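Local coordinates for protein putative deoxyribonuclease yjjV (Escherichia coli, PDB 1ZZM) that probably hydrolyses ester bonds as a TatD-type metal-dependent hydrolase that binds two divalent metal cations per subunit, though its true substrate is not established, at residues T153-G158 and S201-T206; V130-R135 and L172-G177; I176-T181 and D192-L197; I6-H11 and N250-L255. All coordinates share one frame; numbering follows the deposited sequence.

Contact 1: T153-G158 and S201-T206; sequences TGVVHG and SLLLET. With ZN (zinc ion), chain C.
His157 and Glu205 make the tight end of this contact. ND1 of the imidazole donates to Glu205 OE2 at 2.7 Å, and the bond is almost straight, 172° at the hydrogen. The acceptor lies in the ring plane, and the donor meets OE2 on its syn side. Ring and carboxylate are nearly coplanar, 17° apart. The other oxygen, Glu205 OE1, takes the backbone N-H of Gly158 at 2.9 Å, from above the carboxylate plane. One carboxylate thus grips a side chain and the main chain next to it. Gly158 has positive phi, and a side chain here would crowd both Glu205 OE2 and the His157 ring. The chain of Glu205 is extended beyond CG, which carries the acid across to the imidazole. This is a second-shell carboxylate of a two-metal TIM-barrel site. ND1 is held by the acid, and NE2 on the other side of the ring binds zinc at 2.1 Å. Glu97 and His133 bind the same ion. With an alanine in place of Glu205, His157 ND1 and the Gly158 N-H would probably lose this acceptor, and the imidazole would be freer to turn. On the metal side, two waters also bind the zinc. Farther down the strands the contact is purely apolar and rests on one methyl. Val155 and Leu203 point toward each other, but their CA atoms are 7.9 Å apart, and strand 175-178 runs between their strands. That methyl, Leu203 CD1, lies 3.7 Å from Val155 CB. Helix 241-256 packs on Leu203 as well.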
loop_
_atom_site.group_PDB
_atom_site.type_symbol
_atom_site.label_atom_id
_atom_site.label_comp_id
_atom_site.label_asym_id
_atom_site.label_seq_id
_atom_site.Cartn_x
_atom_site.Cartn_y
_atom_site.Cartn_z
ATOM N N THR A 153 -13.330 1.560 -3.232
ATOM C CA THR A 153 -12.572 1.895 -2.044
ATOM C C THR A 153 -11.061 1.711 -2.209
ATOM O O THR A 153 -10.494 2.291 -3.130
ATOM C CB THR A 153 -13.114 1.175 -0.752
ATOM O OG1 THR A 153 -12.956 -0.247 -0.861
ATOM C CG2 THR A 153 -14.617 1.553 -0.570
ATOM N N GLY A 154 -10.427 0.963 -1.308
ATOM C CA GLY A 154 -8.983 0.817 -1.360
ATOM C C GLY A 154 -8.412 0.299 -0.048
ATOM O O GLY A 154 -9.108 -0.369 0.727
ATOM N N VAL A 155 -7.137 0.594 0.194
ATOM C CA VAL A 155 -6.440 0.149 1.400
ATOM C C VAL A 155 -5.712 1.339 2.036
ATOM O O VAL A 155 -5.149 2.180 1.325
ATOM C CB VAL A 155 -5.354 -0.963 1.074
ATOM C CG1 VAL A 155 -4.423 -0.505 -0.072
ATOM C CG2 VAL A 155 -4.518 -1.272 2.325
ATOM N N VAL A 156 -5.769 1.439 3.358
ATOM C CA VAL A 156 -4.986 2.457 4.046
ATOM C C VAL A 156 -3.747 1.647 4.408
ATOM O O VAL A 156 -3.754 0.821 5.322
ATOM C CB VAL A 156 -5.660 2.985 5.306
ATOM C CG1 VAL A 156 -4.655 3.939 6.046
ATOM C CG2 VAL A 156 -6.904 3.787 4.899
ATOM N N HIS A 157 -2.673 1.853 3.658
ATOM C CA HIS A 157 -1.462 1.056 3.862
ATOM C C HIS A 157 -0.648 1.399 5.116
ATOM O O HIS A 157 -0.806 2.480 5.698
ATOM C CB HIS A 157 -0.584 1.170 2.613
ATOM C CG HIS A 157 0.649 1.997 2.807
ATOM N ND1 HIS A 157 1.798 1.500 3.394
ATOM C CD2 HIS A 157 0.889 3.308 2.553
ATOM C CE1 HIS A 157 2.692 2.472 3.493
ATOM N NE2 HIS A 157 2.168 3.575 2.994
ATOM N N GLY A 158 0.190 0.445 5.533
ATOM C CA GLY A 158 1.090 0.634 6.667
ATOM C C GLY A 158 0.429 1.259 7.859
ATOM O O GLY A 158 1.008 2.082 8.536
ATOM N N SER A 201 -10.606 -7.720 6.465
ATOM C CA SER A 201 -10.187 -6.347 6.204
ATOM C C SER A 201 -8.667 -6.150 6.060
ATOM O O SER A 201 -8.219 -5.057 5.725
ATOM C CB SER A 201 -10.670 -5.434 7.324
ATOM O OG SER A 201 -9.843 -5.554 8.453
ATOM N N LEU A 202 -7.900 -7.205 6.283
ATOM C CA LEU A 202 -6.438 -7.122 6.262
ATOM C C LEU A 202 -5.699 -7.457 4.959
ATOM O O LEU A 202 -6.079 -8.365 4.238
ATOM C CB LEU A 202 -5.874 -8.040 7.351
ATOM C CG LEU A 202 -6.487 -7.900 8.749
ATOM C CD1 LEU A 202 -5.746 -8.834 9.721
ATOM C CD2 LEU A 202 -6.413 -6.443 9.222
ATOM N N LEU A 203 -4.652 -6.682 4.667
ATOM C CA LEU A 203 -3.797 -6.967 3.519
ATOM C C LEU A 203 -2.381 -7.030 4.093
ATOM O O LEU A 203 -2.086 -6.389 5.120
ATOM C CB LEU A 203 -3.835 -5.861 2.455
ATOM C CG LEU A 203 -5.157 -5.713 1.711
ATOM C CD1 LEU A 203 -4.961 -4.656 0.594
ATOM C CD2 LEU A 203 -5.570 -7.010 1.112
ATOM N N LEU A 204 -1.511 -7.772 3.424
ATOM C CA LEU A 204 -0.121 -7.902 3.877
ATOM C C LEU A 204 0.791 -6.981 3.047
ATOM O O LEU A 204 0.568 -6.788 1.866
ATOM C CB LEU A 204 0.336 -9.351 3.705
ATOM C CG LEU A 204 1.640 -9.750 4.385
ATOM C CD1 LEU A 204 1.422 -9.742 5.917
ATOM C CD2 LEU A 204 2.014 -11.176 3.934
ATOM N N GLU A 205 1.818 -6.410 3.662
ATOM C CA GLU A 205 2.717 -5.523 2.912
ATOM C C GLU A 205 4.004 -5.343 3.669
ATOM O O GLU A 205 4.132 -5.833 4.796
ATOM C CB GLU A 205 2.118 -4.125 2.756
ATOM C CG GLU A 205 2.085 -3.387 4.098
ATOM C CD GLU A 205 1.590 -1.963 4.000
ATOM O OE1 GLU A 205 0.400 -1.763 3.718
ATOM O OE2 GLU A 205 2.391 -1.036 4.218
ATOM N N THR A 206 4.955 -4.635 3.048
ATOM C CA THR A 206 6.216 -4.270 3.714
ATOM C C THR A 206 6.547 -2.768 3.663
ATOM O O THR A 206 7.190 -2.239 4.576
ATOM C CB THR A 206 7.486 -4.938 3.107
ATOM O OG1 THR A 206 7.607 -4.554 1.727
ATOM C CG2 THR A 206 7.446 -6.484 3.271
HETATM ZN ZN ZN C . 3.214 5.332 2.524
HETATM O O HOH W 1 4.963 5.111 1.500
HETATM O O HOH W 2 4.655 5.045 4.454
#

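Contact 2: V130-R135 and L172-G177; sequences VILHSR and LGYKIG. With ZN (zinc ion), chain C.
Tyr174 has the most surface buried here, and it meets Leu132 and Val130 through its CD1 and CE1 atoms. Its CE1 is the shared point of contact. Val130 CG2 comes to the ring edge, near the ring plane, 4.0 Å from Tyr174 CE1. Leu132 CD1 approaches obliquely and lies equally far from CE1 and CD1 of Tyr174, at 4.0 Å. These are ordinary van der Waals separations, so the packing is close but not strained. With CG1 anti to the carbonyl carbon (chi1 -65°), CG2 of Val130 falls between the backbone N and the carbonyl carbon and faces the ring. No hydrogen bond joins the two segments, and the buried area is small. Their strands are second neighbours in the parallel sheet. Strand 154-156 lies between them, so the side chains meet past it. The CA atoms of Val130 and Tyr174 are 9.3 Å apart. Gly173 ends the preceding helix with positive phi in a Schellman motif, and Tyr174 follows. The next residue after Leu132 belongs to the metal site: His133 ND1 binds zinc at 2.0 Å, and its NE2 is hydrogen-bonded to Asp101. The apolar contact is thus separate from the metal ligand, although the same strand carries both. Leu145 of helix 138-148 touches both Leu132 and Tyr174. Helix 109-125 packs on Val130 through Leu120 and Ala123, and on Leu132 through Leu116. Ile98 of strand 95-101 also touches both aliphatic residues, so the tyrosine ring packs with these helices and strand 95-101 around Val130 and Leu132.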
loop_
_atom_site.group_PDB
_atom_site.type_symbol
_atom_site.label_atom_id
_atom_site.label_comp_id
_atom_site.label_asym_id
_atom_site.label_seq_id
_atom_site.Cartn_x
_atom_site.Cartn_y
_atom_site.Cartn_z
ATOM N N VAL A 130 -7.893 2.700 -4.464
ATOM C CA VAL A 130 -6.750 3.556 -4.173
ATOM C C VAL A 130 -5.865 2.942 -3.100
ATOM O O VAL A 130 -6.328 2.182 -2.231
ATOM C CB VAL A 130 -7.213 4.958 -3.691
ATOM C CG1 VAL A 130 -7.960 5.693 -4.856
ATOM C CG2 VAL A 130 -8.180 4.810 -2.489
ATOM N N ILE A 131 -4.577 3.241 -3.184
ATOM C CA ILE A 131 -3.586 2.793 -2.200
ATOM C C ILE A 131 -3.250 4.088 -1.486
ATOM O O ILE A 131 -2.699 5.037 -2.071
ATOM C CB ILE A 131 -2.333 2.189 -2.883
ATOM C CG1 ILE A 131 -2.674 0.776 -3.392
ATOM C CG2 ILE A 131 -1.151 2.131 -1.888
ATOM C CD1 ILE A 131 -1.474 0.057 -4.128
ATOM N N LEU A 132 -3.594 4.115 -0.212
ATOM C CA LEU A 132 -3.459 5.306 0.587
ATOM C C LEU A 132 -2.383 5.305 1.652
ATOM O O LEU A 132 -2.174 4.311 2.358
ATOM C CB LEU A 132 -4.809 5.596 1.262
ATOM C CG LEU A 132 -6.015 5.810 0.359
ATOM C CD1 LEU A 132 -7.310 5.533 1.175
ATOM C CD2 LEU A 132 -5.990 7.245 -0.205
ATOM N N HIS A 133 -1.751 6.474 1.754
ATOM C CA HIS A 133 -0.714 6.781 2.738
ATOM C C HIS A 133 -1.385 7.728 3.724
ATOM O O HIS A 133 -2.093 8.665 3.325
ATOM C CB HIS A 133 0.441 7.525 2.056
ATOM C CG HIS A 133 1.550 7.942 2.984
ATOM N ND1 HIS A 133 2.642 7.149 3.248
ATOM C CD2 HIS A 133 1.759 9.098 3.654
ATOM C CE1 HIS A 133 3.486 7.796 4.034
ATOM N NE2 HIS A 133 2.969 8.983 4.299
ATOM N N SER A 134 -1.168 7.489 5.014
ATOM C CA SER A 134 -1.758 8.349 6.033
ATOM C C SER A 134 -0.824 8.356 7.227
ATOM O O SER A 134 -0.553 7.316 7.828
ATOM C CB SER A 134 -3.131 7.834 6.467
ATOM O OG SER A 134 -3.781 8.796 7.329
ATOM N N ARG A 135 -0.320 9.527 7.569
ATOM C CA ARG A 135 0.578 9.592 8.701
ATOM C C ARG A 135 0.114 10.790 9.528
ATOM O O ARG A 135 0.311 11.960 9.129
ATOM C CB ARG A 135 1.995 9.778 8.186
ATOM C CG ARG A 135 3.006 10.012 9.289
ATOM C CD ARG A 135 4.212 10.676 8.676
ATOM N NE ARG A 135 5.447 10.007 9.029
ATOM C CZ ARG A 135 6.524 10.036 8.262
ATOM N NH1 ARG A 135 6.493 10.704 7.108
ATOM N NH2 ARG A 135 7.616 9.396 8.648
ATOM N N LEU A 172 -15.960 2.196 6.283
ATOM C CA LEU A 172 -16.122 2.921 5.017
ATOM C C LEU A 172 -15.816 1.969 3.840
ATOM O O LEU A 172 -15.869 2.371 2.672
ATOM C CB LEU A 172 -15.193 4.151 4.966
ATOM C CG LEU A 172 -15.693 5.241 5.911
ATOM C CD1 LEU A 172 -14.667 6.406 5.969
ATOM C CD2 LEU A 172 -17.042 5.723 5.395
ATOM N N GLY A 173 -15.468 0.720 4.163
ATOM C CA GLY A 173 -15.185 -0.290 3.153
ATOM C C GLY A 173 -13.732 -0.421 2.744
ATOM O O GLY A 173 -13.408 -1.118 1.783
ATOM N N TYR A 174 -12.854 0.250 3.473
ATOM C CA TYR A 174 -11.417 0.209 3.160
ATOM C C TYR A 174 -10.707 -0.921 3.879
ATOM O O TYR A 174 -11.174 -1.396 4.937
ATOM C CB TYR A 174 -10.764 1.546 3.534
ATOM C CG TYR A 174 -11.156 2.622 2.547
ATOM C CD1 TYR A 174 -10.341 2.910 1.442
ATOM C CD2 TYR A 174 -12.408 3.228 2.627
ATOM C CE1 TYR A 174 -10.781 3.770 0.436
ATOM C CE2 TYR A 174 -12.861 4.072 1.638
ATOM C CZ TYR A 174 -12.040 4.334 0.540
ATOM O OH TYR A 174 -12.500 5.138 -0.461
ATOM N N LYS A 175 -9.605 -1.371 3.282
ATOM C CA LYS A 175 -8.806 -2.413 3.905
ATOM C C LYS A 175 -7.700 -1.747 4.698
ATOM O O LYS A 175 -7.463 -0.540 4.563
ATOM C CB LYS A 175 -8.211 -3.329 2.865
ATOM C CG LYS A 175 -8.997 -4.596 2.645
ATOM C CD LYS A 175 -10.286 -4.377 1.968
ATOM C CE LYS A 175 -10.759 -5.692 1.293
ATOM N NZ LYS A 175 -11.931 -6.329 1.987
ATOM N N ILE A 176 -6.998 -2.558 5.491
ATOM C CA ILE A 176 -5.933 -2.084 6.379
ATOM C C ILE A 176 -4.644 -2.849 6.036
ATOM O O ILE A 176 -4.592 -4.079 6.128
ATOM C CB ILE A 176 -6.299 -2.356 7.890
ATOM C CG1 ILE A 176 -7.569 -1.599 8.302
ATOM C CG2 ILE A 176 -5.125 -1.987 8.828
ATOM C CD1 ILE A 176 -7.557 -0.059 8.104
ATOM N N GLY A 177 -3.586 -2.114 5.679
ATOM C CA GLY A 177 -2.338 -2.763 5.329
ATOM C C GLY A 177 -1.515 -3.095 6.561
ATOM O O GLY A 177 -1.230 -2.234 7.393
HETATM ZN ZN ZN C . 3.214 5.332 2.524
HETATM O O HOH W 1 4.963 5.111 1.500
HETATM O O HOH W 2 4.655 5.045 4.454
#

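Contact 3: I176-T181 and D192-L197; sequences IGVGGT and DVIAKL
Residues 176-178 of strand 175-178 face the last turn of helix 190-196 and the residue that follows it. The closest CA atoms are those of Val178 and Ile194, 7.7 Å apart, and no hydrogen bond crosses between the segments. Val193 O accepts from the backbone N of both Lys196 and Leu197. Leu197, just after the helix, points its side chain toward the strand. Every cross-contact is aliphatic. Val178 CG2 and Ile194 CG2 reach toward each other tip to tip, 4.0 Å apart. The CD1 end of Ile194 meets Ile176 CG2 at 3.9 Å, so this one side chain touches both strand residues. Leu197 crosses Ile176 at about a right angle, and its CD1 rests 3.7 Å from Ile176 CG1. With CG1 beside its own backbone N (chi1 -62°), Ile176 offers CG1 to Leu197 and CG2 to Ile194. Gly177 lies between the two strand residues, and a side chain there would point away from the helix. Phe169 and Val170 of helix 163-171 also pack on Ile176, while Val229 of helix 226-236 reaches Val178. Strand 175-178, helix 190-196 and strand 202-204 form a beta-alpha-beta unit, the repeating element of a TIM barrel.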
loop_
_atom_site.group_PDB
_atom_site.type_symbol
_atom_site.label_atom_id
_atom_site.label_comp_id
_atom_site.label_asym_id
_atom_site.label_seq_id
_atom_site.Cartn_x
_atom_site.Cartn_y
_atom_site.Cartn_z
ATOM N N ILE A 176 -6.998 -2.558 5.491
ATOM C CA ILE A 176 -5.933 -2.084 6.379
ATOM C C ILE A 176 -4.644 -2.849 6.036
ATOM O O ILE A 176 -4.592 -4.079 6.128
ATOM C CB ILE A 176 -6.299 -2.356 7.890
ATOM C CG1 ILE A 176 -7.569 -1.599 8.302
ATOM C CG2 ILE A 176 -5.125 -1.987 8.828
ATOM C CD1 ILE A 176 -7.557 -0.059 8.104
ATOM N N GLY A 177 -3.586 -2.114 5.679
ATOM C CA GLY A 177 -2.338 -2.763 5.329
ATOM C C GLY A 177 -1.515 -3.095 6.561
ATOM O O GLY A 177 -1.230 -2.234 7.393
ATOM N N VAL A 178 -1.148 -4.357 6.689
ATOM C CA VAL A 178 -0.389 -4.831 7.844
ATOM C C VAL A 178 1.061 -5.038 7.430
ATOM O O VAL A 178 1.360 -5.920 6.607
ATOM C CB VAL A 178 -0.917 -6.192 8.382
ATOM C CG1 VAL A 178 -0.165 -6.559 9.650
ATOM C CG2 VAL A 178 -2.406 -6.115 8.693
ATOM N N GLY A 179 1.939 -4.237 8.030
ATOM C CA GLY A 179 3.357 -4.296 7.745
ATOM C C GLY A 179 4.207 -4.345 9.011
ATOM O O GLY A 179 3.720 -4.712 10.096
ATOM N N GLY A 180 5.457 -3.918 8.879
ATOM C CA GLY A 180 6.428 -3.976 9.971
ATOM C C GLY A 180 6.057 -3.357 11.298
ATOM O O GLY A 180 6.670 -3.665 12.339
ATOM N N THR A 181 5.049 -2.492 11.275
ATOM C CA THR A 181 4.601 -1.831 12.492
ATOM C C THR A 181 4.212 -2.833 13.568
ATOM O O THR A 181 4.432 -2.583 14.765
ATOM C CB THR A 181 3.381 -0.937 12.226
ATOM O OG1 THR A 181 3.736 0.079 11.280
ATOM C CG2 THR A 181 2.887 -0.293 13.542
ATOM N N ASP A 192 -2.649 -4.569 18.976
ATOM C CA ASP A 192 -3.944 -4.865 19.565
ATOM C C ASP A 192 -5.076 -4.560 18.583
ATOM O O ASP A 192 -6.091 -5.250 18.575
ATOM C CB ASP A 192 -4.161 -4.067 20.859
ATOM C CG ASP A 192 -3.305 -4.569 22.001
ATOM O OD1 ASP A 192 -3.014 -5.790 22.035
ATOM O OD2 ASP A 192 -2.937 -3.746 22.873
ATOM N N VAL A 193 -4.890 -3.529 17.756
ATOM C CA VAL A 193 -5.906 -3.158 16.757
ATOM C C VAL A 193 -5.983 -4.251 15.721
ATOM O O VAL A 193 -7.057 -4.791 15.424
ATOM C CB VAL A 193 -5.527 -1.814 16.035
ATOM C CG1 VAL A 193 -6.499 -1.532 14.844
ATOM C CG2 VAL A 193 -5.567 -0.697 17.004
ATOM N N ILE A 194 -4.820 -4.617 15.186
ATOM C CA ILE A 194 -4.779 -5.641 14.153
ATOM C C ILE A 194 -5.310 -6.979 14.662
ATOM O O ILE A 194 -5.895 -7.755 13.917
ATOM C CB ILE A 194 -3.344 -5.785 13.620
ATOM C CG1 ILE A 194 -2.929 -4.461 13.007
ATOM C CG2 ILE A 194 -3.252 -6.882 12.576
ATOM C CD1 ILE A 194 -3.861 -3.922 11.924
ATOM N N ALA A 195 -5.126 -7.245 15.947
ATOM C CA ALA A 195 -5.644 -8.485 16.514
ATOM C C ALA A 195 -7.172 -8.486 16.532
ATOM O O ALA A 195 -7.791 -9.542 16.499
ATOM C CB ALA A 195 -5.113 -8.663 17.949
ATOM N N LYS A 196 -7.786 -7.319 16.561
ATOM C CA LYS A 196 -9.244 -7.251 16.641
ATOM C C LYS A 196 -10.024 -7.049 15.348
ATOM O O LYS A 196 -11.217 -7.371 15.288
ATOM C CB LYS A 196 -9.653 -6.161 17.618
ATOM C CG LYS A 196 -8.979 -6.275 18.968
ATOM C CD LYS A 196 -9.291 -5.062 19.828
ATOM C CE LYS A 196 -8.428 -5.043 21.090
ATOM N NZ LYS A 196 -8.682 -3.819 21.901
ATOM N N LEU A 197 -9.383 -6.503 14.326
ATOM C CA LEU A 197 -10.107 -6.265 13.071
ATOM C C LEU A 197 -10.566 -7.559 12.406
ATOM O O LEU A 197 -9.983 -8.616 12.622
ATOM C CB LEU A 197 -9.217 -5.479 12.093
ATOM C CG LEU A 197 -8.746 -4.071 12.559
ATOM C CD1 LEU A 197 -7.731 -3.468 11.542
ATOM C CD2 LEU A 197 -9.967 -3.151 12.703
#

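Contact 4: I6-H11 and N250-L255; sequences IDTHCH and NNTYTL. With ZN (zinc ion), chain B.
The HxH metal motif of the TatD family follows strand 5-7, and this contact backs that strand and the turn after it with helix 241-256. Thr252 carries the helix side. Its CG2 methyl fits against two residues on one face of the 6-11 segment. It lies 3.7 Å from Thr8 CG2 and 3.8 Å from Ile6 CG2. The methyl stands opposite its backbone N, on the carbonyl side (chi1 -57° for OG1), while the hydroxyl sits beside the N. Thr252 OG1 is hydrogen-bonded to Leu248 O in the preceding turn. It also accepts from a water at 2.9 Å, and the same water donates to Ile6 O. The methyls thus touch directly, and a water spans the polar atoms beside them. Thr8 OG1 is turned to another partner, the carbonyl of Leu204. Between Ile6 and Thr8, Asp7 points away from the helix. Its OD1 accepts the His9 N-H at 3.1 Å, from well above the carboxylate plane, and makes an Asx turn. That turn leads directly into the metal ligands. His9 NE2 binds zinc at 2.1 Å and His11 NE2 binds it at 2.0 Å. Glu97 OE1 and a water also bind this zinc, and Asp207 belongs to the same metal site. Around this site, the ring of His9 stacks on that of His157. Strand 33-39 pairs with strand 5-7 and touches Ile6 through Lys35 and Ile37. Leu203 of strand 202-204 packs on both Thr8 and Thr252, so the C-terminal helix rests across the seam between the first and last strands.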
loop_
_atom_site.group_PDB
_atom_site.type_symbol
_atom_site.label_atom_id
_atom_site.label_comp_id
_atom_site.label_asym_id
_atom_site.label_seq_id
_atom_site.Cartn_x
_atom_site.Cartn_y
_atom_site.Cartn_z
ATOM N N ILE A 6 1.261 -11.994 -0.862
ATOM C CA ILE A 6 1.292 -10.908 -1.832
ATOM C C ILE A 6 1.718 -9.672 -1.046
ATOM O O ILE A 6 1.044 -9.304 -0.084
ATOM C CB ILE A 6 -0.101 -10.579 -2.455
ATOM C CG1 ILE A 6 -0.671 -11.795 -3.186
ATOM C CG2 ILE A 6 0.056 -9.410 -3.464
ATOM C CD1 ILE A 6 0.078 -12.171 -4.376
ATOM N N ASP A 7 2.857 -9.066 -1.406
ATOM C CA ASP A 7 3.254 -7.830 -0.743
ATOM C C ASP A 7 2.459 -6.757 -1.481
ATOM O O ASP A 7 2.805 -6.384 -2.619
ATOM C CB ASP A 7 4.753 -7.550 -0.913
ATOM C CG ASP A 7 5.215 -6.301 -0.131
ATOM O OD1 ASP A 7 4.363 -5.510 0.356
ATOM O OD2 ASP A 7 6.443 -6.126 0.008
ATOM N N THR A 8 1.392 -6.262 -0.866
ATOM C CA THR A 8 0.587 -5.230 -1.524
ATOM C C THR A 8 1.169 -3.815 -1.535
ATOM O O THR A 8 0.504 -2.875 -1.974
ATOM C CB THR A 8 -0.814 -5.154 -0.919
ATOM O OG1 THR A 8 -0.715 -4.796 0.472
ATOM C CG2 THR A 8 -1.505 -6.544 -1.050
ATOM N N HIS A 9 2.426 -3.646 -1.118
ATOM C CA HIS A 9 2.963 -2.280 -1.117
ATOM C C HIS A 9 4.491 -2.332 -1.014
ATOM O O HIS A 9 5.047 -2.426 0.072
ATOM C CB HIS A 9 2.390 -1.528 0.095
ATOM C CG HIS A 9 2.577 -0.042 0.037
ATOM N ND1 HIS A 9 1.556 0.829 -0.273
ATOM C CD2 HIS A 9 3.671 0.725 0.275
ATOM C CE1 HIS A 9 2.011 2.070 -0.227
ATOM N NE2 HIS A 9 3.293 2.029 0.099
ATOM N N CYS A 10 5.167 -2.308 -2.152
ATOM C CA CYS A 10 6.619 -2.316 -2.147
ATOM C C CYS A 10 7.116 -1.344 -3.202
ATOM O O CYS A 10 6.733 -1.441 -4.376
ATOM C CB CYS A 10 7.148 -3.733 -2.442
ATOM S SG CYS A 10 8.989 -3.794 -2.539
ATOM N N HIS A 11 7.972 -0.400 -2.796
ATOM C CA HIS A 11 8.513 0.592 -3.723
ATOM C C HIS A 11 9.701 -0.057 -4.422
ATOM O O HIS A 11 10.865 0.313 -4.229
ATOM C CB HIS A 11 8.928 1.837 -2.939
ATOM C CG HIS A 11 7.756 2.590 -2.383
ATOM N ND1 HIS A 11 6.970 3.403 -3.164
ATOM C CD2 HIS A 11 7.167 2.556 -1.164
ATOM C CE1 HIS A 11 5.939 3.834 -2.463
ATOM N NE2 HIS A 11 6.031 3.329 -1.246
ATOM N N ASN A 250 -7.168 -13.799 -0.477
ATOM C CA ASN A 250 -8.522 -13.501 -0.985
ATOM C C ASN A 250 -8.882 -12.005 -0.929
ATOM O O ASN A 250 -9.514 -11.471 -1.838
ATOM C CB ASN A 250 -9.580 -14.277 -0.191
ATOM C CG ASN A 250 -9.520 -15.775 -0.443
ATOM O OD1 ASN A 250 -8.824 -16.246 -1.350
ATOM N ND2 ASN A 250 -10.263 -16.534 0.358
ATOM N N ASN A 251 -8.482 -11.364 0.156
ATOM C CA ASN A 251 -8.722 -9.944 0.379
ATOM C C ASN A 251 -8.041 -9.119 -0.711
ATOM O O ASN A 251 -8.635 -8.168 -1.265
ATOM C CB ASN A 251 -8.163 -9.543 1.754
ATOM C CG ASN A 251 -8.921 -10.193 2.912
ATOM O OD1 ASN A 251 -9.973 -10.821 2.719
ATOM N ND2 ASN A 251 -8.404 -10.028 4.120
ATOM N N THR A 252 -6.788 -9.479 -1.001
ATOM C CA THR A 252 -5.991 -8.812 -2.023
ATOM C C THR A 252 -6.674 -8.971 -3.396
ATOM O O THR A 252 -6.772 -8.035 -4.177
ATOM C CB THR A 252 -4.568 -9.415 -2.035
ATOM O OG1 THR A 252 -3.993 -9.279 -0.728
ATOM C CG2 THR A 252 -3.667 -8.718 -3.092
ATOM N N TYR A 253 -7.172 -10.169 -3.660
ATOM C CA TYR A 253 -7.864 -10.470 -4.916
ATOM C C TYR A 253 -9.157 -9.653 -5.007
ATOM O O TYR A 253 -9.482 -9.078 -6.056
ATOM C CB TYR A 253 -8.173 -11.984 -4.931
ATOM C CG TYR A 253 -8.868 -12.470 -6.174
ATOM C CD1 TYR A 253 -8.142 -13.077 -7.196
ATOM C CD2 TYR A 253 -10.245 -12.311 -6.339
ATOM C CE1 TYR A 253 -8.759 -13.519 -8.360
ATOM C CE2 TYR A 253 -10.887 -12.748 -7.514
ATOM C CZ TYR A 253 -10.126 -13.349 -8.519
ATOM O OH TYR A 253 -10.704 -13.757 -9.702
ATOM N N THR A 254 -9.902 -9.597 -3.909
ATOM C CA THR A 254 -11.172 -8.880 -3.904
ATOM C C THR A 254 -11.005 -7.376 -4.112
ATOM O O THR A 254 -11.798 -6.737 -4.802
ATOM C CB THR A 254 -11.939 -9.143 -2.598
ATOM O OG1 THR A 254 -12.186 -10.552 -2.478
ATOM C CG2 THR A 254 -13.263 -8.411 -2.616
ATOM N N LEU A 255 -9.938 -6.822 -3.551
ATOM C CA LEU A 255 -9.703 -5.403 -3.686
ATOM C C LEU A 255 -9.074 -4.994 -5.017
ATOM O O LEU A 255 -9.551 -4.058 -5.645
ATOM C CB LEU A 255 -8.802 -4.920 -2.537
ATOM C CG LEU A 255 -8.585 -3.388 -2.543
ATOM C CD1 LEU A 255 -9.938 -2.719 -2.317
ATOM C CD2 LEU A 255 -7.587 -2.961 -1.432
HETATM ZN ZN ZN B . 4.648 3.615 0.173
HETATM O O HOH W 3 -1.666 -9.459 0.951
HETATM O O HOH W 1 4.963 5.111 1.500
#

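Contacts 1, 2 and 4 meet at the two-zinc site, and water 1 binds both metals. Contact 4 supplies His9 and His11 to one zinc. Contacts 1 and 2 supply His157 and His133 to the other, and their centres are 6 Å apart. A probable backbone hydrogen bond links these two, with Gly154 O 2.8 Å from Lys175 N. Contacts 1 and 4 are also joined, by Thr206 OG1, which lies 2.6 Å from Asp7 OD2. Contact 3 shares Ile176 and Gly177 with contact 2. It is nested within the loop closed by contact 1 and sits farther from the metals, with the Ile176 side chain about 13 Å from a bound zinc.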